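Local coordinates for protein Pre-mRNA splicing factor PRP8 (Cyanidioschyzon merolae, PDB 6NQI) that probably binds U5, U6 and U2 small nuclear RNAs and intron RNA within the spliceosome, represented here by its RNase H-like domain, at residues 119-124 with 164-169; 40-45 with 126-131; 157-162 with 193-198; 26-31 with 63-68. One frame throughout, in Å; residues are numbered along the deposited sequence.

All four contacts are buried, and none has a hydrogen bond running across it; they differ in the surfaces they use. Interaction 4, nearest the centre of the chain, packs helix 54-71 on one face of the RNase H-like sheet, isoleucines against an imidazole. Interaction 2 presses helix 123-130 on the other face through the neighbouring strand 37-43, isoleucine against threonine, with exposed R128 at its margin. Interactions 1 and 3 share helix 152-168 and touch each other: the first sets leucine and alanine methyls on leucine, the second leucine on tryptophan and phenylalanine on leucine. W29, within 26-31, meets L119 and M120 of interaction 1, and W31 meets F159 of interaction 3.

Interaction 1. Residues 119-124 with 164-169; sequences LMALPE and HALDRA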
# COMPACT_ATOMS: atom_id res chain seq x y z
N LEU A 119 -0.85 -5.49 5.61
CA LEU A 119 -2.25 -5.09 5.65
C LEU A 119 -3.19 -6.21 5.21
O LEU A 119 -4.40 -6.16 5.51
CB LEU A 119 -2.48 -3.86 4.78
CG LEU A 119 -1.86 -2.62 5.39
CD1 LEU A 119 -2.07 -1.40 4.48
CD2 LEU A 119 -2.45 -2.43 6.78
N MET A 120 -2.66 -7.24 4.55
CA MET A 120 -3.46 -8.40 4.18
C MET A 120 -4.14 -9.02 5.38
O MET A 120 -5.09 -9.79 5.22
CB MET A 120 -2.56 -9.45 3.51
CG MET A 120 -3.29 -10.47 2.66
SD MET A 120 -4.11 -9.62 1.31
CE MET A 120 -5.82 -9.74 1.82
N ALA A 121 -3.69 -8.68 6.59
CA ALA A 121 -4.24 -9.19 7.83
C ALA A 121 -5.48 -8.43 8.32
O ALA A 121 -6.17 -8.94 9.21
CB ALA A 121 -3.15 -9.14 8.90
N LEU A 122 -5.81 -7.27 7.75
CA LEU A 122 -7.00 -6.56 8.21
C LEU A 122 -8.24 -7.27 7.67
O LEU A 122 -8.29 -7.56 6.47
CB LEU A 122 -6.94 -5.09 7.77
CG LEU A 122 -5.82 -4.23 8.40
CD1 LEU A 122 -5.89 -2.74 8.05
CD2 LEU A 122 -5.72 -4.38 9.93
N PRO A 123 -9.21 -7.61 8.51
CA PRO A 123 -10.32 -8.46 8.03
C PRO A 123 -11.19 -7.80 6.97
O PRO A 123 -11.70 -8.50 6.09
CB PRO A 123 -11.10 -8.78 9.32
CG PRO A 123 -10.13 -8.56 10.43
CD PRO A 123 -9.29 -7.40 9.96
N GLU A 124 -11.36 -6.48 7.02
CA GLU A 124 -12.17 -5.81 6.00
C GLU A 124 -11.54 -5.98 4.62
O GLU A 124 -12.25 -6.25 3.64
CB GLU A 124 -12.30 -4.33 6.37
CG GLU A 124 -13.65 -3.67 6.17
CD GLU A 124 -14.01 -2.80 7.37
OE1 GLU A 124 -13.32 -1.75 7.58
OE2 GLU A 124 -14.98 -3.15 8.09
N HIS A 164 4.24 -2.74 11.18
CA HIS A 164 5.18 -3.71 11.75
C HIS A 164 4.52 -4.60 12.80
O HIS A 164 4.86 -5.78 12.93
CB HIS A 164 6.39 -2.99 12.34
CG HIS A 164 7.37 -2.57 11.30
ND1 HIS A 164 8.47 -3.34 10.97
CD2 HIS A 164 7.43 -1.47 10.52
CE1 HIS A 164 9.16 -2.72 10.03
NE2 HIS A 164 8.55 -1.59 9.74
N ALA A 165 3.58 -4.05 13.57
CA ALA A 165 2.87 -4.87 14.54
C ALA A 165 2.02 -5.94 13.84
O ALA A 165 1.97 -7.09 14.29
CB ALA A 165 2.00 -3.99 15.44
N LEU A 166 1.41 -5.58 12.71
CA LEU A 166 0.63 -6.55 11.95
C LEU A 166 1.52 -7.63 11.35
O LEU A 166 1.10 -8.78 11.23
CB LEU A 166 -0.15 -5.82 10.84
CG LEU A 166 -1.35 -5.01 11.32
CD1 LEU A 166 -1.99 -4.23 10.20
CD2 LEU A 166 -2.35 -5.97 11.92
N ASP A 167 2.77 -7.26 11.02
CA ASP A 167 3.71 -8.23 10.47
C ASP A 167 4.32 -9.14 11.53
O ASP A 167 4.78 -10.24 11.18
CB ASP A 167 4.82 -7.50 9.69
CG ASP A 167 5.66 -8.44 8.85
OD1 ASP A 167 5.15 -9.53 8.48
OD2 ASP A 167 6.82 -8.10 8.56
N ARG A 168 4.37 -8.74 12.81
CA ARG A 168 4.98 -9.64 13.80
C ARG A 168 4.01 -10.24 14.80
O ARG A 168 4.38 -11.21 15.48
CB ARG A 168 6.04 -8.90 14.63
CG ARG A 168 7.32 -8.50 13.96
CD ARG A 168 8.24 -7.90 15.03
NE ARG A 168 9.20 -6.96 14.45
CZ ARG A 168 9.14 -5.64 14.64
NH1 ARG A 168 8.19 -5.11 15.40
NH2 ARG A 168 10.03 -4.85 14.06
N ALA A 169 2.80 -9.72 14.92
CA ALA A 169 1.82 -10.27 15.83
C ALA A 169 0.42 -9.86 15.37
O ALA A 169 -0.29 -9.19 16.12
CB ALA A 169 2.07 -9.80 17.26
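L166, the residue that meets L119, A121 and L122, stands one place beyond A165, whose carbonyl oxygen is gripped twice where helix 152-168 runs out. A169 N donates to A165 O at 2.8 Å, and the bond from R168 N to A165 O is longer, 3.3 Å. A169 is the first residue to leave the helical conformation, and it is also the N-cap position of helix 170-176, so the turn joins two helices with almost no linker. Across the contact everything is apolar. The CB of L166 is directed at 119-122, and its methyls meet side chains there; with CG anti to the carbonyl carbon (chi1 -73°) and CD1 extended away from CA, one methyl does most of the work. That CD1 lies 3.7 Å from L122 CD2 and 3.9 Å from L119 CD2. The L122 side chain meets it nearly at a right angle, whereas L119 comes in at a slant. The other methyl, L166 CD2, approaches A121 CB more loosely, at 4.5 Å. The receiving side is closed by a 3-10 turn, L122 N donating to L119 O at 2.9 Å. Beyond the pair, L119 continues onto W29 and F159, L122 onto L195, and L166 onto V173. The 3-10 turn leading into helix 123-130 is thus joined to the C-terminal end of helix 152-168 in the RNase H-like domain by methyl contact and exclusion of water; no hydrogen bond crosses between the two segments.

Interaction 2. Residues 40-45 with 126-131; sequences VKIVHR and RDRTQT
I42 and T129 carry this contact, with R128 adding its backbone and the root of its side chain. It is helix-on-sheet packing in the RNase H-like domain: I42 lies on strand 37-43 and points at helix 123-130, the helix that lies across the sheet face opposite helix 54-71. Its two branches divide the work. CG2, held beside the carbonyl carbon of I42, reaches the methyl of the threonine, I42 CG2 to T129 CG2 being 3.8 Å. The longer branch ends against the helix backbone: I42 CD1 is 3.8 Å from T129 CA and equally 3.8 Å from R128 O. CG1, midway along that branch, passes T129 OG1 at 4.1 Å as a van der Waals neighbour. With chi1 of the threonine at -65°, OG1 lies beside its own backbone N and is hydrogen-bonded to I125 O one turn back, while CG2 faces I42 CG2. R128 touches more lightly, its CG 4.4 Å from I42 CD1, and its chain then runs on past S138 and W140 of the neighbouring strand 137-141. T129 O, at the same corner, accepts N25 ND2, while M120 packs on T129 from another side. Because the threonine hydroxyl is spent within the helix, it presents itself to the strand much as an aliphatic residue would; between these two segments no hydrogen bond forms, and the contact is van der Waals.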
# COMPACT_ATOMS: atom_id res chain seq x y z
N VAL A 40 -5.68 -0.10 -2.91
CA VAL A 40 -5.71 -1.55 -2.89
C VAL A 40 -6.14 -2.01 -4.27
O VAL A 40 -7.26 -1.70 -4.73
CB VAL A 40 -6.67 -2.09 -1.81
CG1 VAL A 40 -6.53 -3.58 -1.70
CG2 VAL A 40 -6.37 -1.45 -0.49
N LYS A 41 -5.26 -2.71 -4.96
CA LYS A 41 -5.57 -3.28 -6.26
C LYS A 41 -5.64 -4.80 -6.09
O LYS A 41 -4.61 -5.46 -5.93
CB LYS A 41 -4.52 -2.86 -7.30
CG LYS A 41 -4.65 -3.58 -8.61
CD LYS A 41 -5.86 -3.11 -9.42
CE LYS A 41 -5.81 -3.67 -10.85
NZ LYS A 41 -6.99 -3.25 -11.66
N ILE A 42 -6.84 -5.36 -6.12
CA ILE A 42 -7.01 -6.80 -5.99
C ILE A 42 -6.64 -7.47 -7.31
O ILE A 42 -7.18 -7.11 -8.35
CB ILE A 42 -8.45 -7.16 -5.56
CG1 ILE A 42 -8.84 -6.35 -4.31
CG2 ILE A 42 -8.56 -8.63 -5.30
CD1 ILE A 42 -10.29 -6.45 -3.90
N VAL A 43 -5.67 -8.38 -7.27
CA VAL A 43 -5.21 -9.15 -8.44
C VAL A 43 -5.95 -10.48 -8.46
O VAL A 43 -5.72 -11.36 -7.61
CB VAL A 43 -3.69 -9.36 -8.40
CG1 VAL A 43 -3.24 -10.25 -9.56
CG2 VAL A 43 -2.96 -8.02 -8.43
N HIS A 44 -6.84 -10.67 -9.43
CA HIS A 44 -7.67 -11.86 -9.45
C HIS A 44 -6.87 -13.11 -9.79
O HIS A 44 -5.85 -13.05 -10.49
CB HIS A 44 -8.81 -11.71 -10.43
CG HIS A 44 -10.01 -12.52 -10.07
ND1 HIS A 44 -10.23 -13.79 -10.55
CD2 HIS A 44 -11.04 -12.25 -9.23
CE1 HIS A 44 -11.35 -14.26 -10.04
NE2 HIS A 44 -11.86 -13.34 -9.24
N ARG A 45 -7.36 -14.27 -9.32
CA ARG A 45 -6.65 -15.51 -9.56
C ARG A 45 -6.54 -15.86 -11.04
O ARG A 45 -5.58 -16.53 -11.42
CB ARG A 45 -7.36 -16.69 -8.90
CG ARG A 45 -7.17 -16.89 -7.44
CD ARG A 45 -8.29 -17.78 -6.95
NE ARG A 45 -9.53 -17.05 -7.19
CZ ARG A 45 -10.75 -17.47 -6.87
NH1 ARG A 45 -10.93 -18.67 -6.30
NH2 ARG A 45 -11.79 -16.70 -7.13
N ARG A 126 -9.10 -8.31 3.72
CA ARG A 126 -9.07 -9.73 3.36
C ARG A 126 -10.43 -10.18 2.83
O ARG A 126 -10.50 -10.87 1.80
CB ARG A 126 -8.61 -10.52 4.58
CG ARG A 126 -8.45 -11.98 4.37
CD ARG A 126 -8.31 -12.65 5.73
NE ARG A 126 -9.42 -12.28 6.62
CZ ARG A 126 -9.51 -12.65 7.89
NH1 ARG A 126 -8.57 -13.40 8.45
NH2 ARG A 126 -10.55 -12.25 8.61
N ASP A 127 -11.51 -9.74 3.48
CA ASP A 127 -12.85 -10.14 3.09
C ASP A 127 -13.28 -9.50 1.78
O ASP A 127 -13.93 -10.17 0.95
CB ASP A 127 -13.83 -9.78 4.21
CG ASP A 127 -13.70 -10.70 5.40
OD1 ASP A 127 -13.02 -11.75 5.26
OD2 ASP A 127 -14.28 -10.40 6.48
N ARG A 128 -12.96 -8.22 1.56
CA ARG A 128 -13.27 -7.66 0.25
C ARG A 128 -12.43 -8.32 -0.83
O ARG A 128 -12.88 -8.44 -1.98
CB ARG A 128 -13.06 -6.15 0.25
CG ARG A 128 -13.47 -5.46 -1.04
CD ARG A 128 -13.12 -3.99 -0.97
NE ARG A 128 -13.69 -3.16 -2.03
CZ ARG A 128 -14.51 -2.13 -1.82
NH1 ARG A 128 -14.87 -1.80 -0.59
NH2 ARG A 128 -14.96 -1.42 -2.86
N THR A 129 -11.24 -8.81 -0.47
CA THR A 129 -10.32 -9.35 -1.46
C THR A 129 -10.76 -10.72 -1.96
O THR A 129 -10.84 -10.94 -3.17
CB THR A 129 -8.92 -9.46 -0.88
OG1 THR A 129 -8.40 -8.15 -0.60
CG2 THR A 129 -7.99 -10.20 -1.84
N GLN A 130 -11.03 -11.65 -1.04
CA GLN A 130 -11.36 -13.01 -1.50
C GLN A 130 -12.66 -13.05 -2.29
O GLN A 130 -12.75 -13.77 -3.29
CB GLN A 130 -11.40 -13.97 -0.33
CG GLN A 130 -10.03 -14.29 0.17
CD GLN A 130 -10.05 -15.27 1.31
OE1 GLN A 130 -10.72 -16.31 1.24
NE2 GLN A 130 -9.30 -14.95 2.37
N THR A 131 -13.65 -12.28 -1.89
CA THR A 131 -14.94 -12.28 -2.56
C THR A 131 -14.95 -11.51 -3.87
O THR A 131 -15.98 -11.47 -4.54
CB THR A 131 -16.00 -11.69 -1.62
OG1 THR A 131 -15.49 -10.47 -1.03
CG2 THR A 131 -16.41 -12.69 -0.52

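Interaction 3. Residues 157-162 with 193-198; sequences ARFLLL and PWLWPA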
# COMPACT_ATOMS: atom_id res chain seq x y z
N ALA A 157 4.12 7.89 11.22
CA ALA A 157 4.81 6.98 12.13
C ALA A 157 3.84 5.97 12.74
O ALA A 157 4.20 4.81 12.96
CB ALA A 157 5.54 7.78 13.21
N ARG A 158 2.62 6.41 13.05
CA ARG A 158 1.62 5.52 13.63
C ARG A 158 1.26 4.42 12.65
O ARG A 158 1.20 3.24 13.01
CB ARG A 158 0.38 6.32 13.99
CG ARG A 158 -0.63 5.54 14.77
CD ARG A 158 -1.80 6.42 15.14
NE ARG A 158 -1.44 7.48 16.07
CZ ARG A 158 -2.29 8.41 16.48
NH1 ARG A 158 -3.54 8.40 16.04
NH2 ARG A 158 -1.90 9.35 17.32
N PHE A 159 0.99 4.81 11.41
CA PHE A 159 0.73 3.85 10.35
C PHE A 159 1.89 2.86 10.24
O PHE A 159 1.67 1.65 10.15
CB PHE A 159 0.51 4.61 9.05
CG PHE A 159 0.09 3.79 7.89
CD1 PHE A 159 -1.26 3.55 7.65
CD2 PHE A 159 1.02 3.29 7.00
CE1 PHE A 159 -1.66 2.82 6.57
CE2 PHE A 159 0.62 2.55 5.91
CZ PHE A 159 -0.72 2.31 5.70
N LEU A 160 3.13 3.35 10.28
CA LEU A 160 4.27 2.45 10.13
C LEU A 160 4.37 1.47 11.31
O LEU A 160 4.65 0.27 11.11
CB LEU A 160 5.55 3.28 10.00
CG LEU A 160 6.82 2.65 9.40
CD1 LEU A 160 6.57 1.97 8.07
CD2 LEU A 160 7.88 3.71 9.23
N LEU A 161 4.13 1.96 12.53
CA LEU A 161 4.14 1.10 13.71
C LEU A 161 3.06 0.03 13.61
O LEU A 161 3.29 -1.13 13.98
CB LEU A 161 3.93 1.93 14.98
CG LEU A 161 3.85 1.15 16.29
CD1 LEU A 161 5.11 0.32 16.52
CD2 LEU A 161 3.59 2.08 17.46
N LEU A 162 1.89 0.40 13.08
CA LEU A 162 0.82 -0.56 12.86
C LEU A 162 1.24 -1.61 11.86
O LEU A 162 0.97 -2.80 12.05
CB LEU A 162 -0.44 0.16 12.37
CG LEU A 162 -1.22 0.84 13.49
CD1 LEU A 162 -2.28 1.75 12.93
CD2 LEU A 162 -1.82 -0.16 14.45
N PRO A 193 -13.59 4.83 2.62
CA PRO A 193 -13.65 4.04 3.86
C PRO A 193 -12.38 4.17 4.69
O PRO A 193 -11.26 4.23 4.16
CB PRO A 193 -13.86 2.60 3.36
CG PRO A 193 -13.25 2.58 2.00
CD PRO A 193 -13.44 3.96 1.43
N TRP A 194 -12.55 4.22 6.02
CA TRP A 194 -11.39 4.26 6.89
C TRP A 194 -10.87 2.85 7.10
O TRP A 194 -11.63 1.91 7.34
CB TRP A 194 -11.71 4.89 8.26
CG TRP A 194 -12.09 6.35 8.24
CD1 TRP A 194 -12.32 7.14 7.15
CD2 TRP A 194 -12.32 7.20 9.39
NE1 TRP A 194 -12.67 8.41 7.54
CE2 TRP A 194 -12.68 8.48 8.91
CE3 TRP A 194 -12.26 7.00 10.77
CZ2 TRP A 194 -12.97 9.55 9.76
CZ3 TRP A 194 -12.55 8.06 11.62
CH2 TRP A 194 -12.91 9.32 11.11
N LEU A 195 -9.56 2.73 7.08
CA LEU A 195 -8.88 1.46 7.30
C LEU A 195 -8.89 1.07 8.77
O LEU A 195 -8.71 -0.11 9.08
CB LEU A 195 -7.46 1.59 6.76
CG LEU A 195 -6.51 0.43 6.62
CD1 LEU A 195 -6.84 -0.30 5.32
CD2 LEU A 195 -5.09 0.95 6.61
N TRP A 196 -9.02 2.04 9.68
CA TRP A 196 -9.02 1.90 11.13
C TRP A 196 -10.33 2.33 11.78
O TRP A 196 -11.06 3.16 11.23
CB TRP A 196 -7.88 2.74 11.71
CG TRP A 196 -6.65 2.48 10.98
CD1 TRP A 196 -6.05 3.30 10.06
CD2 TRP A 196 -5.85 1.30 11.05
NE1 TRP A 196 -4.91 2.71 9.59
CE2 TRP A 196 -4.76 1.48 10.17
CE3 TRP A 196 -5.94 0.12 11.79
CZ2 TRP A 196 -3.78 0.51 10.01
CZ3 TRP A 196 -4.96 -0.83 11.63
CH2 TRP A 196 -3.89 -0.63 10.75
N PRO A 197 -10.62 1.83 12.98
CA PRO A 197 -11.82 2.26 13.70
C PRO A 197 -11.69 3.69 14.21
O PRO A 197 -10.59 4.21 14.40
CB PRO A 197 -11.90 1.28 14.87
CG PRO A 197 -10.49 0.91 15.12
CD PRO A 197 -9.86 0.83 13.76
N ALA A 198 -12.85 4.32 14.44
CA ALA A 198 -12.93 5.72 14.87
C ALA A 198 -12.70 5.83 16.37
O ALA A 198 -13.63 5.72 17.17
CB ALA A 198 -14.28 6.30 14.47
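L162, on helix 152-168, lays its side chain against the six-membered ring of W196, and CB, CG and CD1 meet the ring in turn. CB comes first, 3.9 Å from W196 CH2 at the far end of the indole. CG follows at 4.1 Å from the same W196 CH2. The chain then extends, CD1 being anti to CA (chi2 169°), which carries this methyl over the ring rather than past it. L162 CD1 stands 3.6 Å from the centroid of the six-membered ring and 15° off its normal, a CH-pi contact made over the face, with W196 CZ2 as its nearest atom at 3.5 Å. L195 CG, from the residue just before the tryptophan, lies over the opposite face, near its rim. F159, one turn earlier on the helix, supplies the second part of the contact. Its CE1 meets L195 CD2 at 3.9 Å, the methyl sitting at the edge of the phenyl ring, and its CD1 comes to 4.2 Å from W196 NE1, at the indole edge. Outside the two segments, W196 also meets W146 and W204. R158, next to F159 in the helix, forms salt bridges with E208 and E201. Residues 193-198, in the loop before helix 201-210 of this RNase H-like domain, thus pack on helix 152-168 by dispersion and CH-pi contact, with the indole N-H making a weak hydrogen bond to G142 O.

Interaction 4. Residues 26-31 with 63-68; sequences GVIWIW and AEHVLT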
# COMPACT_ATOMS: atom_id res chain seq x y z
N GLY A 26 -4.66 -12.18 -5.07
CA GLY A 26 -3.63 -11.36 -4.47
C GLY A 26 -4.03 -9.89 -4.39
O GLY A 26 -5.15 -9.50 -4.71
N VAL A 27 -3.06 -9.06 -3.97
CA VAL A 27 -3.26 -7.61 -3.81
C VAL A 27 -1.95 -6.90 -4.12
O VAL A 27 -0.87 -7.40 -3.81
CB VAL A 27 -3.77 -7.25 -2.39
CG1 VAL A 27 -3.68 -5.77 -2.14
CG2 VAL A 27 -5.21 -7.66 -2.19
N ILE A 28 -2.05 -5.72 -4.73
CA ILE A 28 -0.95 -4.77 -4.84
C ILE A 28 -1.32 -3.51 -4.06
O ILE A 28 -2.41 -2.95 -4.25
CB ILE A 28 -0.63 -4.43 -6.31
CG1 ILE A 28 -0.14 -5.67 -7.04
CG2 ILE A 28 0.40 -3.23 -6.37
CD1 ILE A 28 0.12 -5.44 -8.50
N TRP A 29 -0.44 -3.09 -3.15
CA TRP A 29 -0.69 -1.92 -2.31
C TRP A 29 0.08 -0.70 -2.78
O TRP A 29 1.26 -0.80 -3.12
CB TRP A 29 -0.28 -2.21 -0.87
CG TRP A 29 -0.65 -3.55 -0.40
CD1 TRP A 29 0.08 -4.70 -0.53
CD2 TRP A 29 -1.82 -3.90 0.34
NE1 TRP A 29 -0.58 -5.74 0.06
CE2 TRP A 29 -1.75 -5.27 0.61
CE3 TRP A 29 -2.91 -3.17 0.81
CZ2 TRP A 29 -2.74 -5.94 1.31
CZ3 TRP A 29 -3.90 -3.84 1.51
CH2 TRP A 29 -3.80 -5.21 1.75
N ILE A 30 -0.56 0.47 -2.71
CA ILE A 30 0.12 1.76 -2.87
C ILE A 30 -0.26 2.68 -1.71
O ILE A 30 -1.41 3.14 -1.63
CB ILE A 30 -0.20 2.44 -4.20
CG1 ILE A 30 0.22 1.57 -5.39
CG2 ILE A 30 0.46 3.86 -4.25
CD1 ILE A 30 -0.12 2.20 -6.69
N TRP A 31 0.71 2.99 -0.85
CA TRP A 31 0.53 3.91 0.27
C TRP A 31 1.03 5.29 -0.16
O TRP A 31 2.18 5.43 -0.59
CB TRP A 31 1.27 3.40 1.50
CG TRP A 31 1.38 4.38 2.65
CD1 TRP A 31 0.48 5.34 3.00
CD2 TRP A 31 2.46 4.49 3.60
NE1 TRP A 31 0.93 6.05 4.10
CE2 TRP A 31 2.15 5.54 4.49
CE3 TRP A 31 3.66 3.79 3.78
CZ2 TRP A 31 2.98 5.91 5.54
CZ3 TRP A 31 4.49 4.16 4.84
CH2 TRP A 31 4.14 5.20 5.69
N ALA A 63 4.19 -2.76 -12.68
CA ALA A 63 4.61 -1.57 -13.42
C ALA A 63 3.44 -0.95 -14.18
O ALA A 63 3.25 0.28 -14.17
CB ALA A 63 5.73 -1.95 -14.39
N GLU A 64 2.64 -1.79 -14.85
CA GLU A 64 1.50 -1.28 -15.60
C GLU A 64 0.46 -0.66 -14.66
O GLU A 64 -0.15 0.37 -14.99
CB GLU A 64 0.92 -2.41 -16.45
CG GLU A 64 0.04 -1.92 -17.58
CD GLU A 64 -1.38 -1.62 -17.15
OE1 GLU A 64 -1.82 -2.10 -16.06
OE2 GLU A 64 -2.08 -0.91 -17.93
N HIS A 65 0.28 -1.24 -13.47
CA HIS A 65 -0.67 -0.69 -12.51
C HIS A 65 -0.24 0.69 -12.02
O HIS A 65 -1.05 1.63 -12.00
CB HIS A 65 -0.86 -1.66 -11.33
CG HIS A 65 -1.63 -1.08 -10.18
ND1 HIS A 65 -1.11 -0.97 -8.90
CD2 HIS A 65 -2.88 -0.55 -10.12
CE1 HIS A 65 -2.01 -0.42 -8.10
NE2 HIS A 65 -3.09 -0.14 -8.82
N VAL A 66 1.04 0.83 -11.65
CA VAL A 66 1.56 2.13 -11.25
C VAL A 66 1.37 3.15 -12.37
O VAL A 66 0.93 4.28 -12.13
CB VAL A 66 3.03 2.03 -10.80
CG1 VAL A 66 3.67 3.40 -10.72
CG2 VAL A 66 3.11 1.37 -9.43
N LEU A 67 1.66 2.76 -13.61
CA LEU A 67 1.42 3.69 -14.71
C LEU A 67 -0.05 4.10 -14.77
O LEU A 67 -0.37 5.27 -15.01
CB LEU A 67 1.88 3.10 -16.04
CG LEU A 67 1.57 3.95 -17.28
CD1 LEU A 67 2.11 5.37 -17.16
CD2 LEU A 67 2.08 3.31 -18.57
N THR A 68 -0.97 3.15 -14.55
CA THR A 68 -2.40 3.50 -14.62
C THR A 68 -2.80 4.45 -13.50
O THR A 68 -3.55 5.42 -13.72
CB THR A 68 -3.25 2.22 -14.60
OG1 THR A 68 -2.85 1.40 -15.70
CG2 THR A 68 -4.72 2.56 -14.79
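I28 and I30 face H65 and V66 where helix 54-71 lies on the central sheet of the RNase H-like fold. Strand 24-32 belongs to the antiparallel part of that sheet, and the helix follows strand 37-43 in the chain. The two short segments run with their axes 10.4 Å apart at closest approach and 44° between their directions.

The main group of contacts sets aliphatic carbons against an imidazole. H65 has its ring swung away from its backbone N (chi1 170°), which sends it down between the two isoleucines. I30 CD1 reaches H65 CE1 at 3.5 Å, the two side chains coming at each other from opposite directions. I28 instead slides alongside, its branch methyl CG2 3.7 Å from H65 ND1. H65 NE2 also packs near K41 CB of the neighbouring strand.

Purely apolar contact is slighter: I30 CD1 to V66 CG2, at 4.3 Å. V66 is flanked by V14 of the sheet and by L93 of helix 90-97, and a beta-mercaptoethanol molecule, probably from the crystallisation liquor, lies about 5 Å from its side chain.

No hydrogen bond links strand to helix. The strand pairs with its neighbour through the backbone, I28 with K41 and G26 with V43. In the helix, E64 O accepts two donors from one residue, one on each face of its carbonyl plane: T68 N at 2.9 Å, and T68 OG1 at 3.0 Å, the latter tilted 34° from that plane.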